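Local coordinates for protein thioredoxin (TrxA-1) (Sulfolobus solfataricus, PDB 3TCO) that probably reduces disulfide bonds in other proteins, using the redox-active cysteine pair of a thioredoxin fold, at residues Glu12-Val17 with Leu80-Gly85; Glu16-Arg19 with Leu23-Val26. One frame throughout, in Å; residues are numbered along the deposited sequence.

Interaction 1: residues Glu12-Val17 with Leu80-Gly85; sequences ENFDEV and LIFVNG. With EDO (1,2-ethanediol), chain E.
An aromatic edge-to-face contact between Phe14, in the first turn of helix 14-20, and Phe82, on strand 78-83 of the central sheet, joins these segments inside the protein. The edge of the Phe14 ring is turned toward the face of Phe82, offset from its middle, with the planes at 85° and the centroids 5.8 Å apart. The closest atoms are the two CZ carbons, Phe14 CZ lying 3.8 Å from Phe82 CZ. Phe14 reaches across because its CG is anti to the backbone N (chi1 -168°), which carries the ring from the helix toward the strand. Phe82 also pairs edge-to-face with Tyr71, while Leu9 packs on Phe14. At the strand end, a 1,2-ethanediol probably left from crystallisation bridges the consecutive residues Val83 and Asn84: its O1 donates to Val83 O, at a modelled 2.5 Å that is short for a hydrogen bond, and Asn84 ND2 donates to its O2 at 2.8 Å in a nearly straight bond (166°). Gln86 NE2 is a further partner of the diol. Joining an N-terminal helix to strand 78-83, next to the middle strand of the sheet, by buried aromatic rings is helix-on-sheet packing, here within the alpha/beta sandwich of the thioredoxin fold.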
# COMPACT_ATOMS: atom_id res chain seq x y z
N GLU A 12 -14.70 -4.36 -1.68
CA GLU A 12 -15.04 -5.78 -1.69
C GLU A 12 -14.07 -6.66 -0.89
O GLU A 12 -14.50 -7.61 -0.25
CB GLU A 12 -15.14 -6.27 -3.14
CG GLU A 12 -15.97 -7.53 -3.32
CD GLU A 12 -15.26 -8.79 -2.84
OE1 GLU A 12 -14.07 -8.93 -3.18
OE2 GLU A 12 -15.89 -9.62 -2.15
N ASN A 13 -12.78 -6.34 -0.89
CA ASN A 13 -11.82 -7.19 -0.15
C ASN A 13 -10.90 -6.47 0.83
O ASN A 13 -10.08 -7.11 1.50
CB ASN A 13 -10.97 -8.01 -1.14
CG ASN A 13 -10.10 -7.13 -2.04
OD1 ASN A 13 -10.35 -5.93 -2.19
ND2 ASN A 13 -9.07 -7.74 -2.65
N PHE A 14 -11.04 -5.15 0.93
CA PHE A 14 -10.16 -4.39 1.81
C PHE A 14 -10.05 -4.91 3.23
O PHE A 14 -8.95 -5.21 3.71
CB PHE A 14 -10.59 -2.93 1.87
CG PHE A 14 -9.58 -2.02 2.51
CD1 PHE A 14 -8.54 -1.47 1.77
CD2 PHE A 14 -9.67 -1.71 3.87
CE1 PHE A 14 -7.62 -0.61 2.35
CE2 PHE A 14 -8.75 -0.85 4.47
CZ PHE A 14 -7.72 -0.30 3.70
N ASP A 15 -11.18 -4.99 3.92
CA ASP A 15 -11.18 -5.44 5.30
C ASP A 15 -10.69 -6.87 5.51
O ASP A 15 -9.84 -7.09 6.38
CB ASP A 15 -12.57 -5.28 5.93
CG ASP A 15 -12.93 -3.83 6.18
OD1 ASP A 15 -12.01 -2.97 6.10
OD2 ASP A 15 -14.11 -3.54 6.46
N GLU A 16 -11.18 -7.83 4.73
CA GLU A 16 -10.75 -9.21 4.93
C GLU A 16 -9.24 -9.38 4.72
O GLU A 16 -8.61 -10.17 5.41
CB GLU A 16 -11.52 -10.18 4.02
CG GLU A 16 -11.20 -10.11 2.53
CD GLU A 16 -12.25 -10.83 1.69
OE1 GLU A 16 -12.58 -11.99 2.01
OE2 GLU A 16 -12.74 -10.24 0.71
N VAL A 17 -8.68 -8.65 3.76
CA VAL A 17 -7.24 -8.75 3.50
C VAL A 17 -6.44 -8.19 4.70
O VAL A 17 -5.49 -8.81 5.18
CB VAL A 17 -6.87 -7.98 2.20
CG1 VAL A 17 -5.34 -7.85 2.06
CG2 VAL A 17 -7.46 -8.71 0.98
N LEU A 80 -0.38 3.20 3.17
CA LEU A 80 -0.91 2.84 4.48
C LEU A 80 -0.22 1.54 4.88
O LEU A 80 0.04 0.70 4.02
CB LEU A 80 -2.41 2.58 4.40
CG LEU A 80 -3.26 3.70 3.79
CD1 LEU A 80 -4.72 3.22 3.66
CD2 LEU A 80 -3.16 4.94 4.68
N ILE A 81 0.07 1.39 6.17
CA ILE A 81 0.68 0.16 6.64
C ILE A 81 -0.15 -0.42 7.79
O ILE A 81 -0.39 0.23 8.81
CB ILE A 81 2.13 0.38 7.10
CG1 ILE A 81 2.95 0.96 5.92
CG2 ILE A 81 2.73 -0.96 7.59
CD1 ILE A 81 4.38 1.22 6.22
N PHE A 82 -0.59 -1.66 7.59
CA PHE A 82 -1.42 -2.35 8.58
C PHE A 82 -0.70 -3.56 9.13
O PHE A 82 -0.14 -4.34 8.37
CB PHE A 82 -2.73 -2.83 7.96
CG PHE A 82 -3.64 -1.73 7.51
CD1 PHE A 82 -3.51 -1.17 6.23
CD2 PHE A 82 -4.63 -1.25 8.35
CE1 PHE A 82 -4.37 -0.14 5.81
CE2 PHE A 82 -5.50 -0.21 7.94
CZ PHE A 82 -5.36 0.33 6.66
N VAL A 83 -0.73 -3.72 10.45
CA VAL A 83 -0.11 -4.87 11.10
C VAL A 83 -1.14 -5.43 12.08
O VAL A 83 -1.67 -4.70 12.92
CB VAL A 83 1.20 -4.47 11.84
CG1 VAL A 83 1.76 -5.68 12.63
CG2 VAL A 83 2.24 -4.00 10.83
N ASN A 84 -1.41 -6.72 11.97
CA ASN A 84 -2.40 -7.38 12.82
C ASN A 84 -3.75 -6.67 12.74
O ASN A 84 -4.43 -6.47 13.75
CB ASN A 84 -1.92 -7.45 14.27
CG ASN A 84 -0.69 -8.33 14.43
OD1 ASN A 84 -0.61 -9.40 13.82
ND2 ASN A 84 0.27 -7.89 15.24
N GLY A 85 -4.11 -6.29 11.52
CA GLY A 85 -5.40 -5.65 11.26
C GLY A 85 -5.57 -4.20 11.67
O GLY A 85 -6.68 -3.68 11.57
C1 EDO E . -0.91 -3.42 16.04
O1 EDO E . -1.88 -4.25 15.40
C2 EDO E . 0.46 -4.08 15.94
O2 EDO E . 0.41 -5.37 16.56

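Interaction 2: residues Glu16-Arg19 with Leu23-Val26; sequences EVIR and LVLV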
# COMPACT_ATOMS: atom_id res chain seq x y z
N GLU A 16 -11.18 -7.83 4.73
CA GLU A 16 -10.75 -9.21 4.93
C GLU A 16 -9.24 -9.38 4.72
O GLU A 16 -8.61 -10.17 5.41
CB GLU A 16 -11.52 -10.18 4.02
CG GLU A 16 -11.20 -10.11 2.53
CD GLU A 16 -12.25 -10.83 1.69
OE1 GLU A 16 -12.58 -11.99 2.01
OE2 GLU A 16 -12.74 -10.24 0.71
N VAL A 17 -8.68 -8.65 3.76
CA VAL A 17 -7.24 -8.75 3.50
C VAL A 17 -6.44 -8.19 4.70
O VAL A 17 -5.49 -8.81 5.18
CB VAL A 17 -6.87 -7.98 2.20
CG1 VAL A 17 -5.34 -7.85 2.06
CG2 VAL A 17 -7.46 -8.71 0.98
N ILE A 18 -6.85 -7.03 5.21
CA ILE A 18 -6.16 -6.43 6.34
C ILE A 18 -6.29 -7.24 7.63
O ILE A 18 -5.34 -7.35 8.40
CB ILE A 18 -6.68 -5.00 6.65
CG1 ILE A 18 -6.34 -4.05 5.49
CG2 ILE A 18 -6.05 -4.48 7.93
CD1 ILE A 18 -4.88 -3.96 5.22
N ARG A 19 -7.48 -7.79 7.86
CA ARG A 19 -7.74 -8.58 9.07
C ARG A 19 -7.10 -9.95 9.09
O ARG A 19 -6.74 -10.45 10.15
CB ARG A 19 -9.25 -8.79 9.26
CG ARG A 19 -9.98 -7.69 10.03
CD ARG A 19 -10.35 -6.50 9.14
NE ARG A 19 -11.49 -5.78 9.70
CZ ARG A 19 -12.69 -6.32 9.89
NH1 ARG A 19 -12.91 -7.58 9.55
NH2 ARG A 19 -13.68 -5.60 10.41
N LEU A 23 0.88 -8.53 7.82
CA LEU A 23 1.34 -7.26 7.31
C LEU A 23 0.74 -6.97 5.95
O LEU A 23 0.90 -7.75 5.00
CB LEU A 23 2.88 -7.22 7.21
CG LEU A 23 3.47 -6.03 6.42
CD1 LEU A 23 3.17 -4.71 7.17
CD2 LEU A 23 4.98 -6.19 6.27
N VAL A 24 0.07 -5.83 5.85
CA VAL A 24 -0.55 -5.43 4.60
C VAL A 24 -0.25 -3.96 4.32
O VAL A 24 -0.48 -3.10 5.18
CB VAL A 24 -2.09 -5.60 4.64
CG1 VAL A 24 -2.69 -5.18 3.29
CG2 VAL A 24 -2.47 -7.06 4.94
N LEU A 25 0.30 -3.69 3.14
CA LEU A 25 0.61 -2.33 2.73
C LEU A 25 -0.40 -1.94 1.67
O LEU A 25 -0.90 -2.80 0.94
CB LEU A 25 2.03 -2.22 2.16
CG LEU A 25 3.17 -2.47 3.15
CD1 LEU A 25 3.49 -3.97 3.19
CD2 LEU A 25 4.40 -1.69 2.70
N VAL A 26 -0.71 -0.66 1.59
CA VAL A 26 -1.69 -0.20 0.62
C VAL A 26 -1.19 1.05 -0.09
O VAL A 26 -1.14 2.12 0.51
CB VAL A 26 -3.06 0.13 1.29
CG1 VAL A 26 -4.10 0.47 0.21
CG2 VAL A 26 -3.54 -1.04 2.14
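Helix 14-20 and strand 23-29, joined by a short turn, are the second half of the beta-alpha-beta crossover (strand 7-8, helix 14-20, strand 23-29) at the start of the thioredoxin fold, and their apolar side chains pack where the helix lies on one face of the central sheet. Val24 carries most of the contact on the strand side and meets both Val17 and Ile18. The backbones come closest at Ile18 and Val24, whose CA atoms are 6.0 Å apart. Val17 approaches Val24 at about a right angle, its CG1 lying 4.0 Å from Val24 CG1 and almost as near to Val24 CG2. Having CG1 anti to the backbone N (chi1 170°) brings that methyl of Val17 to the strand. Ile18 comes in obliquely and touches Val24 through its terminal methyl CD1, although the very short carbon separations modelled there are doubtful. The same methyl reaches along the strand to Val26, more loosely, with Ile18 CD1 4.5 Å from Val26 CG2. Val24 and Val26 both point their side chains toward the helix, whereas the intervening Leu25 points away and packs on Leu100 of helix 97-107; this alternation lets one strand serve both layers of the sandwich. Val55 of the adjacent strand 55-60 packs against both Val17 and Val24, extending the apolar layer across the sheet. With an alanine in place of Val24, the loss of both gamma methyls would probably open a gap beneath the helix and leave Val17 CG1 without its partner on this strand. A polar atom also borders the apolar surface: Val17 O, which accepts a hydrogen bond from Asn21 ND2, lies 3.5 Å from the CG2 methyl of Val24.

Overall arrangement
Interactions 1 and 2 are two parts of one helix-to-sheet interface, their centres about 3 Å apart. Both start from helix 14-20, sharing Glu16 and Val17, and reach neighbouring antiparallel strands, 78-83 and 23-29. Probable backbone hydrogen bonds join those strands directly: Phe82 N lies 2.8 Å from Val24 O, and Val26 N 2.9 Å from Leu80 O. Side chains merge as well, since Ile18 packs on Phe82 and Phe82 on Val26, making one continuous apolar layer. Neither contact includes Cys33 or Cys36, the disulfide-forming pair, but strand 23-29 leads directly into the segment that carries them. The ethanediol sits at the end of strand 78-83, outside this shared layer.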